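Side-chain contacts in glutathione S-transferase (Sphingobium chungbukense, PDB 6M1T), which probably conjugates glutathione to electrophilic compounds for detoxification, as a bacterial beta-class transferase that binds glutathione: residues I73-P78 and L89-L94; K143-G148 and V153-L158. All coordinates share one frame; numbering follows the deposited sequence.

Contact 1 (I73-P78 and L89-L94)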
ATOM      1  N   ILE A  73     -15.766   1.626   2.121  1.00 12.30           N
ATOM      2  CA  ILE A  73     -16.967   1.555   1.242  1.00 12.63           C
ATOM      3  C   ILE A  73     -17.564   0.135   1.325  1.00 14.32           C
ATOM      4  O   ILE A  73     -18.783   0.051   1.503  1.00 16.16           O
ATOM      5  CB  ILE A  73     -16.627   1.919  -0.215  1.00 12.37           C
ATOM      6  CG1 ILE A  73     -16.309   3.418  -0.315  1.00 12.25           C
ATOM      7  CG2 ILE A  73     -17.739   1.476  -1.161  1.00 12.35           C
ATOM      8  CD1 ILE A  73     -15.478   3.785  -1.519  1.00 12.55           C
ATOM      9  N   ALA A  74     -16.745  -0.911   1.188  1.00 15.63           N
ATOM     10  CA  ALA A  74     -17.199  -2.336   1.257  1.00 16.53           C
ATOM     11  C   ALA A  74     -17.920  -2.597   2.579  1.00 17.16           C
ATOM     12  O   ALA A  74     -19.053  -3.168   2.559  1.00 20.74           O
ATOM     13  CB  ALA A  74     -16.048  -3.294   1.085  1.00 15.92           C
ATOM     14  N   ASP A  75     -17.357  -2.111   3.673  1.00 17.06           N
ATOM     15  CA  ASP A  75     -17.811  -2.429   5.052  1.00 19.92           C
ATOM     16  C   ASP A  75     -19.169  -1.762   5.336  1.00 20.07           C
ATOM     17  O   ASP A  75     -19.883  -2.253   6.194  1.00 17.60           O
ATOM     18  CB  ASP A  75     -16.747  -2.059   6.092  1.00 19.33           C
ATOM     19  CG  ASP A  75     -15.552  -3.004   6.105  1.00 21.09           C
ATOM     20  OD1 ASP A  75     -15.633  -4.033   5.397  1.00 18.77           O
ATOM     21  OD2 ASP A  75     -14.526  -2.699   6.832  1.00 18.08           O
ATOM     22  N   GLN A  76     -19.560  -0.707   4.618  1.00 23.20           N
ATOM     23  CA  GLN A  76     -20.860  -0.031   4.889  1.00 23.74           C
ATOM     24  C   GLN A  76     -22.017  -0.878   4.351  1.00 22.43           C
ATOM     25  O   GLN A  76     -23.127  -0.607   4.750  1.00 22.80           O
ATOM     26  CB  GLN A  76     -20.899   1.390   4.323  1.00 26.48           C
ATOM     27  CG  GLN A  76     -19.748   2.280   4.762  1.00 28.97           C
ATOM     28  CD  GLN A  76     -19.490   2.312   6.252  1.00 34.76           C
ATOM     29  OE1 GLN A  76     -20.355   2.680   7.048  1.00 41.51           O
ATOM     30  NE2 GLN A  76     -18.271   1.961   6.649  1.00 38.63           N
ATOM     31  N   LYS A  77     -21.795  -1.834   3.463  1.00 21.53           N
ATOM     32  CA  LYS A  77     -22.873  -2.704   2.946  1.00 23.58           C
ATOM     33  C   LYS A  77     -22.356  -4.126   2.968  1.00 21.10           C
ATOM     34  O   LYS A  77     -21.920  -4.653   1.946  1.00 20.92           O
ATOM     35  CB  LYS A  77     -23.337  -2.314   1.538  1.00 25.80           C
ATOM     36  CG  LYS A  77     -24.825  -2.568   1.283  1.00 27.64           C
ATOM     37  CD  LYS A  77     -25.693  -1.320   1.371  1.00 32.55           C
ATOM     38  N   PRO A  78     -22.340  -4.758   4.150  1.00 21.35           N
ATOM     39  CA  PRO A  78     -21.847  -6.127   4.281  1.00 22.93           C
ATOM     40  C   PRO A  78     -22.543  -7.108   3.324  1.00 23.14           C
ATOM     41  O   PRO A  78     -21.931  -8.026   2.817  1.00 22.98           O
ATOM     42  CB  PRO A  78     -22.171  -6.493   5.738  1.00 23.86           C
ATOM     43  CG  PRO A  78     -22.346  -5.188   6.458  1.00 24.42           C
ATOM     44  CD  PRO A  78     -22.787  -4.180   5.426  1.00 22.70           C
ATOM     45  N   LEU A  89      -9.056 -15.111   7.572  1.00 25.49           N
ATOM     46  CA  LEU A  89      -7.780 -15.042   6.828  1.00 24.69           C
ATOM     47  C   LEU A  89      -8.029 -14.267   5.535  1.00 26.55           C
ATOM     48  O   LEU A  89      -7.118 -13.561   5.076  1.00 21.91           O
ATOM     49  CB  LEU A  89      -7.247 -16.428   6.483  1.00 27.63           C
ATOM     50  CG  LEU A  89      -5.891 -16.337   5.787  1.00 29.41           C
ATOM     51  CD1 LEU A  89      -4.927 -15.481   6.638  1.00 29.39           C
ATOM     52  CD2 LEU A  89      -5.330 -17.704   5.490  1.00 34.64           C
ATOM     53  N   GLU A  90      -9.202 -14.445   4.932  1.00 24.41           N
ATOM     54  CA  GLU A  90      -9.500 -13.860   3.593  1.00 25.08           C
ATOM     55  C   GLU A  90      -9.439 -12.328   3.712  1.00 19.21           C
ATOM     56  O   GLU A  90      -9.044 -11.691   2.730  1.00 19.55           O
ATOM     57  CB  GLU A  90     -10.853 -14.325   3.046  1.00 28.42           C
ATOM     58  CG  GLU A  90     -10.894 -15.790   2.654  1.00 34.30           C
ATOM     59  CD  GLU A  90     -10.936 -16.796   3.804  1.00 37.53           C
ATOM     60  OE1 GLU A  90     -11.370 -16.439   4.931  1.00 32.94           O
ATOM     61  OE2 GLU A  90     -10.491 -17.946   3.574  1.00 50.01           O
ATOM     62  N   ARG A  91      -9.765 -11.762   4.868  1.00 18.73           N
ATOM     63  CA  ARG A  91      -9.740 -10.294   5.078  1.00 21.59           C
ATOM     64  C   ARG A  91      -8.280  -9.804   5.012  1.00 20.46           C
ATOM     65  O   ARG A  91      -8.042  -8.709   4.459  1.00 18.98           O
ATOM     66  CB  ARG A  91     -10.342  -9.936   6.429  1.00 22.53           C
ATOM     67  CG  ARG A  91     -10.410  -8.445   6.687  1.00 24.87           C
ATOM     68  CD  ARG A  91     -11.771  -8.019   7.138  1.00 25.19           C
ATOM     69  NE  ARG A  91     -11.841  -6.627   7.536  1.00 26.82           N
ATOM     70  CZ  ARG A  91     -12.622  -5.706   6.967  1.00 27.38           C
ATOM     71  NH1 ARG A  91     -13.384  -6.027   5.933  1.00 26.94           N
ATOM     72  NH2 ARG A  91     -12.626  -4.472   7.446  1.00 26.66           N
ATOM     73  N   TYR A  92      -7.333 -10.566   5.548  1.00 19.05           N
ATOM     74  CA  TYR A  92      -5.894 -10.157   5.497  1.00 19.72           C
ATOM     75  C   TYR A  92      -5.390 -10.368   4.079  1.00 19.10           C
ATOM     76  O   TYR A  92      -4.574  -9.541   3.633  1.00 17.41           O
ATOM     77  CB  TYR A  92      -5.048 -10.870   6.545  1.00 18.60           C
ATOM     78  CG  TYR A  92      -5.558 -10.577   7.916  1.00 19.60           C
ATOM     79  CD1 TYR A  92      -5.162  -9.437   8.581  1.00 17.71           C
ATOM     80  CD2 TYR A  92      -6.488 -11.413   8.509  1.00 19.13           C
ATOM     81  CE1 TYR A  92      -5.650  -9.129   9.832  1.00 19.34           C
ATOM     82  CE2 TYR A  92      -6.991 -11.122   9.759  1.00 19.51           C
ATOM     83  CZ  TYR A  92      -6.563 -10.000  10.422  1.00 19.85           C
ATOM     84  OH  TYR A  92      -7.079  -9.727  11.624  1.00 20.12           O
ATOM     85  N   ARG A  93      -5.851 -11.411   3.377  1.00 20.71           N
ATOM     86  CA  ARG A  93      -5.413 -11.677   1.985  1.00 20.63           C
ATOM     87  C   ARG A  93      -5.929 -10.541   1.091  1.00 20.07           C
ATOM     88  O   ARG A  93      -5.197 -10.165   0.172  1.00 16.11           O
ATOM     89  CB  ARG A  93      -5.874 -13.038   1.459  1.00 25.04           C
ATOM     90  CG  ARG A  93      -5.372 -14.177   2.337  1.00 30.90           C
ATOM     91  CD  ARG A  93      -5.287 -15.544   1.672  1.00 34.87           C
ATOM     92  NE  ARG A  93      -4.072 -15.899   0.942  1.00 39.48           N
ATOM     93  CZ  ARG A  93      -2.806 -15.572   1.252  1.00 49.41           C
ATOM     94  NH1 ARG A  93      -1.817 -15.974   0.473  1.00 50.57           N
ATOM     95  NH2 ARG A  93      -2.500 -14.833   2.303  1.00 52.37           N
ATOM     96  N   LEU A  94      -7.120 -10.003   1.386  1.00 18.11           N
ATOM     97  CA  LEU A  94      -7.682  -8.822   0.660  1.00 17.89           C
ATOM     98  C   LEU A  94      -6.782  -7.599   0.898  1.00 16.83           C
ATOM     99  O   LEU A  94      -6.402  -6.935  -0.067  1.00 13.17           O
ATOM    100  CB  LEU A  94      -9.092  -8.482   1.145  1.00 19.43           C
ATOM    101  CG  LEU A  94      -9.641  -7.200   0.502  1.00 19.01           C
ATOM    102  CD1 LEU A  94      -9.626  -7.366  -0.985  1.00 19.68           C
ATOM    103  CD2 LEU A  94     -11.029  -6.816   0.975  1.00 21.52           C
TER

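Contact 2 (K143-G148 and V153-L158)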
ATOM      1  N   LYS A 143      -8.164 -18.932 -11.313  1.00 49.58           N
ATOM      2  CA  LYS A 143      -9.207 -18.413 -10.378  1.00 51.37           C
ATOM      3  C   LYS A 143     -10.001 -17.318 -11.093  1.00 49.50           C
ATOM      4  O   LYS A 143      -9.421 -16.657 -11.973  1.00 44.76           O
ATOM      5  CB  LYS A 143      -8.553 -17.895  -9.089  1.00 50.76           C
ATOM      6  CG  LYS A 143      -9.428 -17.930  -7.842  1.00 53.61           C
ATOM      7  N   GLU A 144     -11.277 -17.138 -10.741  1.00 48.74           N
ATOM      8  CA  GLU A 144     -12.144 -16.119 -11.395  1.00 48.72           C
ATOM      9  C   GLU A 144     -11.838 -14.745 -10.772  1.00 41.63           C
ATOM     10  O   GLU A 144     -11.710 -13.774 -11.532  1.00 45.15           O
ATOM     11  CB  GLU A 144     -13.628 -16.487 -11.279  1.00 52.01           C
ATOM     12  CG  GLU A 144     -14.421 -16.099 -12.521  1.00 55.00           C
ATOM     13  CD  GLU A 144     -15.918 -16.347 -12.459  1.00 60.02           C
ATOM     14  OE1 GLU A 144     -16.482 -16.809 -13.480  1.00 59.76           O
ATOM     15  OE2 GLU A 144     -16.519 -16.066 -11.395  1.00 58.12           O
ATOM     16  N   HIS A 145     -11.709 -14.708  -9.442  1.00 37.67           N
ATOM     17  CA  HIS A 145     -11.571 -13.488  -8.605  1.00 38.32           C
ATOM     18  C   HIS A 145     -10.133 -13.356  -8.079  1.00 35.29           C
ATOM     19  O   HIS A 145      -9.494 -14.382  -7.734  1.00 32.19           O
ATOM     20  CB  HIS A 145     -12.578 -13.547  -7.454  1.00 41.12           C
ATOM     21  CG  HIS A 145     -13.947 -13.966  -7.872  1.00 48.04           C
ATOM     22  ND1 HIS A 145     -14.837 -13.097  -8.476  1.00 51.78           N
ATOM     23  CD2 HIS A 145     -14.588 -15.151  -7.765  1.00 51.78           C
ATOM     24  CE1 HIS A 145     -15.968 -13.728  -8.719  1.00 50.00           C
ATOM     25  NE2 HIS A 145     -15.839 -14.988  -8.293  1.00 51.08           N
ATOM     26  N   TYR A 146      -9.661 -12.116  -7.953  1.00 30.64           N
ATOM     27  CA  TYR A 146      -8.271 -11.794  -7.557  1.00 29.94           C
ATOM     28  C   TYR A 146      -8.048 -12.128  -6.070  1.00 32.92           C
ATOM     29  O   TYR A 146      -6.941 -12.557  -5.749  1.00 34.25           O
ATOM     30  CB  TYR A 146      -7.986 -10.332  -7.927  1.00 30.57           C
ATOM     31  CG  TYR A 146      -6.561  -9.903  -7.715  1.00 29.49           C
ATOM     32  CD1 TYR A 146      -5.499 -10.638  -8.234  1.00 29.32           C
ATOM     33  CD2 TYR A 146      -6.283  -8.734  -7.037  1.00 27.31           C
ATOM     34  CE1 TYR A 146      -4.183 -10.271  -7.993  1.00 31.93           C
ATOM     35  CE2 TYR A 146      -4.977  -8.326  -6.832  1.00 29.15           C
ATOM     36  CZ  TYR A 146      -3.925  -9.092  -7.303  1.00 30.66           C
ATOM     37  OH  TYR A 146      -2.652  -8.652  -7.090  1.00 31.97           O
ATOM     38  N   ALA A 147      -9.042 -11.933  -5.193  1.00 37.82           N
ATOM     39  CA  ALA A 147      -8.970 -12.203  -3.729  1.00 40.81           C
ATOM     40  C   ALA A 147     -10.169 -13.049  -3.250  1.00 47.33           C
ATOM     41  O   ALA A 147     -11.354 -12.604  -3.388  1.00 42.54           O
ATOM     42  CB  ALA A 147      -8.890 -10.898  -2.959  1.00 43.15           C
ATOM     43  N   GLY A 148      -9.885 -14.226  -2.680  1.00 48.01           N
ATOM     44  CA  GLY A 148     -10.900 -15.099  -2.064  1.00 47.33           C
ATOM     45  C   GLY A 148     -11.924 -15.597  -3.073  1.00 47.62           C
ATOM     46  O   GLY A 148     -11.578 -15.791  -4.265  1.00 45.05           O
ATOM     47  N   VAL A 153     -13.509  -5.495  -3.760  1.00 17.25           N
ATOM     48  CA  VAL A 153     -12.833  -4.199  -4.063  1.00 15.04           C
ATOM     49  C   VAL A 153     -11.448  -4.456  -4.671  1.00 15.48           C
ATOM     50  O   VAL A 153     -10.965  -3.596  -5.415  1.00 14.05           O
ATOM     51  CB  VAL A 153     -12.775  -3.288  -2.834  1.00 14.70           C
ATOM     52  CG1 VAL A 153     -14.160  -2.734  -2.564  1.00 15.67           C
ATOM     53  CG2 VAL A 153     -12.199  -3.988  -1.595  1.00 15.16           C
ATOM     54  N   ALA A 154     -10.832  -5.617  -4.442  1.00 14.81           N
ATOM     55  CA  ALA A 154      -9.505  -5.912  -5.024  1.00 16.06           C
ATOM     56  C   ALA A 154      -9.676  -6.120  -6.520  1.00 15.56           C
ATOM     57  O   ALA A 154      -8.806  -5.673  -7.270  1.00 14.63           O
ATOM     58  CB  ALA A 154      -8.853  -7.101  -4.351  1.00 16.32           C
ATOM     59  N   ASP A 155     -10.749  -6.788  -6.962  1.00 16.49           N
ATOM     60  CA  ASP A 155     -11.025  -6.935  -8.421  1.00 14.15           C
ATOM     61  C   ASP A 155     -11.300  -5.526  -8.997  1.00 12.32           C
ATOM     62  O   ASP A 155     -10.884  -5.212 -10.102  1.00 11.51           O
ATOM     63  CB  ASP A 155     -12.245  -7.832  -8.691  1.00 16.08           C
ATOM     64  CG  ASP A 155     -12.091  -9.267  -8.188  1.00 16.03           C
ATOM     65  OD1 ASP A 155     -11.207  -9.952  -8.676  1.00 19.36           O
ATOM     66  OD2 ASP A 155     -12.814  -9.650  -7.280  1.00 18.32           O
ATOM     67  N   ILE A 156     -12.078  -4.720  -8.295  1.00 12.28           N
ATOM     68  CA  ILE A 156     -12.409  -3.360  -8.806  1.00 12.37           C
ATOM     69  C   ILE A 156     -11.097  -2.586  -9.017  1.00 12.04           C
ATOM     70  O   ILE A 156     -10.895  -1.975 -10.040  1.00 12.64           O
ATOM     71  CB  ILE A 156     -13.360  -2.624  -7.862  1.00 13.40           C
ATOM     72  CG1 ILE A 156     -14.745  -3.296  -7.774  1.00 11.83           C
ATOM     73  CG2 ILE A 156     -13.445  -1.179  -8.374  1.00 12.12           C
ATOM     74  CD1 ILE A 156     -15.645  -2.677  -6.698  1.00 12.20           C
ATOM     75  N   TYR A 157     -10.224  -2.613  -8.036  1.00 12.91           N
ATOM     76  CA  TYR A 157      -8.951  -1.846  -8.059  1.00 11.69           C
ATOM     77  C   TYR A 157      -8.034  -2.348  -9.183  1.00 10.89           C
ATOM     78  O   TYR A 157      -7.549  -1.541  -9.992  1.00 10.15           O
ATOM     79  CB  TYR A 157      -8.332  -2.010  -6.691  1.00 12.63           C
ATOM     80  CG  TYR A 157      -7.249  -1.040  -6.311  1.00 13.32           C
ATOM     81  CD1 TYR A 157      -7.105   0.211  -6.893  1.00 15.07           C
ATOM     82  CD2 TYR A 157      -6.442  -1.369  -5.237  1.00 15.39           C
ATOM     83  CE1 TYR A 157      -6.104   1.083  -6.464  1.00 17.00           C
ATOM     84  CE2 TYR A 157      -5.471  -0.503  -4.774  1.00 14.56           C
ATOM     85  CZ  TYR A 157      -5.309   0.727  -5.377  1.00 17.27           C
ATOM     86  OH  TYR A 157      -4.294   1.535  -4.919  1.00 17.62           O
ATOM     87  N   LEU A 158      -7.891  -3.682  -9.315  1.00 10.94           N
ATOM     88  CA  LEU A 158      -7.053  -4.281 -10.378  1.00 10.86           C
ATOM     89  C   LEU A 158      -7.648  -3.895 -11.722  1.00 10.87           C
ATOM     90  O   LEU A 158      -6.880  -3.455 -12.590  1.00 12.67           O
ATOM     91  CB  LEU A 158      -6.963  -5.803 -10.236  1.00 11.60           C
ATOM     92  CG  LEU A 158      -6.203  -6.534 -11.341  1.00 11.91           C
ATOM     93  CD1 LEU A 158      -4.778  -5.979 -11.510  1.00 12.88           C
ATOM     94  CD2 LEU A 158      -6.190  -8.038 -11.050  1.00 11.81           C
TER
HETATM   95  O   HOH W   1     -11.581 -10.796  -5.140  1.00 26.99           O

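Contact 1 (I73-P78 and L89-L94)
Arg91 reaches across to Asp75 and grips its carboxylate end-on, across a gap of 11.3 Å between Asp75 CA and Arg91 CA, the nearest pair of the two segments. From CB the side chain sets off with CG anti to the backbone N (chi1 -177°) and bends at the next bond before running out through CD; the side chain touches Leu71 of helix 66-75. NE turns to Asp86 of the second subunit, with which it makes a salt bridge. Beyond CZ the two terminal nitrogens divide the work. NH1 donates over 3.1 Å to Asp75 OD1, which lies slightly out of the guanidinium plane, and also bonds Pro84 O. NH2 lies 2.7 Å from Asp75 OD2, which sits at the guanidinium edge and in its plane, with an N-H...O angle of 159°. Both oxygens use their syn lone pairs, and the two flat groups are nearly coplanar, 26° apart. Asp75 OD2 has a further hydrogen bond from Tyr92 OH of the second subunit. A guanidinium held by carboxylates from both chains probably has its buried charge well balanced, and the paired bonds fix its rotation while joining the N-terminal domain to the first helix of the C-terminal domain at the dimer interface.

Contact 2 (K143-G148 and V153-L158)
Asp155, on the first turn of helix 153-162, bonds back to the loop that precedes the helix, within the all-helical C-terminal domain of the glutathione transferase fold. Ser152-Val153-Ala154-Asp155 fits the S/T-x-x-D sequence known in this family as the N-capping box: Asp155 OD2 bonds Ser152 N, and Ser152 OG bonds Ala154 N.

The polar side of the contact is built on that one carboxylate. Its OD1 accepts from Tyr146 N through the syn lone pair, at 2.8 Å and almost straight (171°), and is also bonded by Tyr181 OH. CG of Asp155 stands beside its own backbone N (chi1 -62°), an orientation that lets the carboxylate face the loop and the helix start together. OD2 also approaches the edge of the His145 ring and lies 3.9 Å from His145 CB. An alanine in place of Asp155 would probably leave Tyr146 N and Ser152 N without their acceptor, freeing the loop to shift away from the helix start.

The apolar side belongs to Tyr146. The Tyr146 ring takes the methyl CD2 of Leu158 over one face, a CH-pi contact with CD2 3.9 Å from the ring centroid and 16° off the normal. The two side chains meet at about a right angle. CD2 of the ring also lies 4.1 Å from Ala154 CB, while Phe100 and Leu136 touch Tyr146 from neighbouring helices. Ala147 CB then meets Ala154 CB at 4.0 Å.

A water completes the join: it accepts from Ala147 N at 2.8 Å and is hydrogen-bonded to Asp155 OD2 at 2.7 Å.

Following the chain from the N terminus, the thioredoxin-like domain ends in helix 66-75, and contact 1 closes the linker to helix 89-108, with ten residues between its segments. The chain then passes through helix 119-139 before contact 2 closes a shorter loop, with four residues between its segments, at the start of helix 153-162. The two loops follow in series, neither nesting nor crossing. In space they adjoin: Leu94 CD1 packs 3.5 Å from Ala154 CB, and Ala74 CB lies 4.1 Å from Val153 CG1. Helix 153-162 thus packs against both helices joined by contact 1, and Val153 is backbone-bonded to Leu82 in the linker itself.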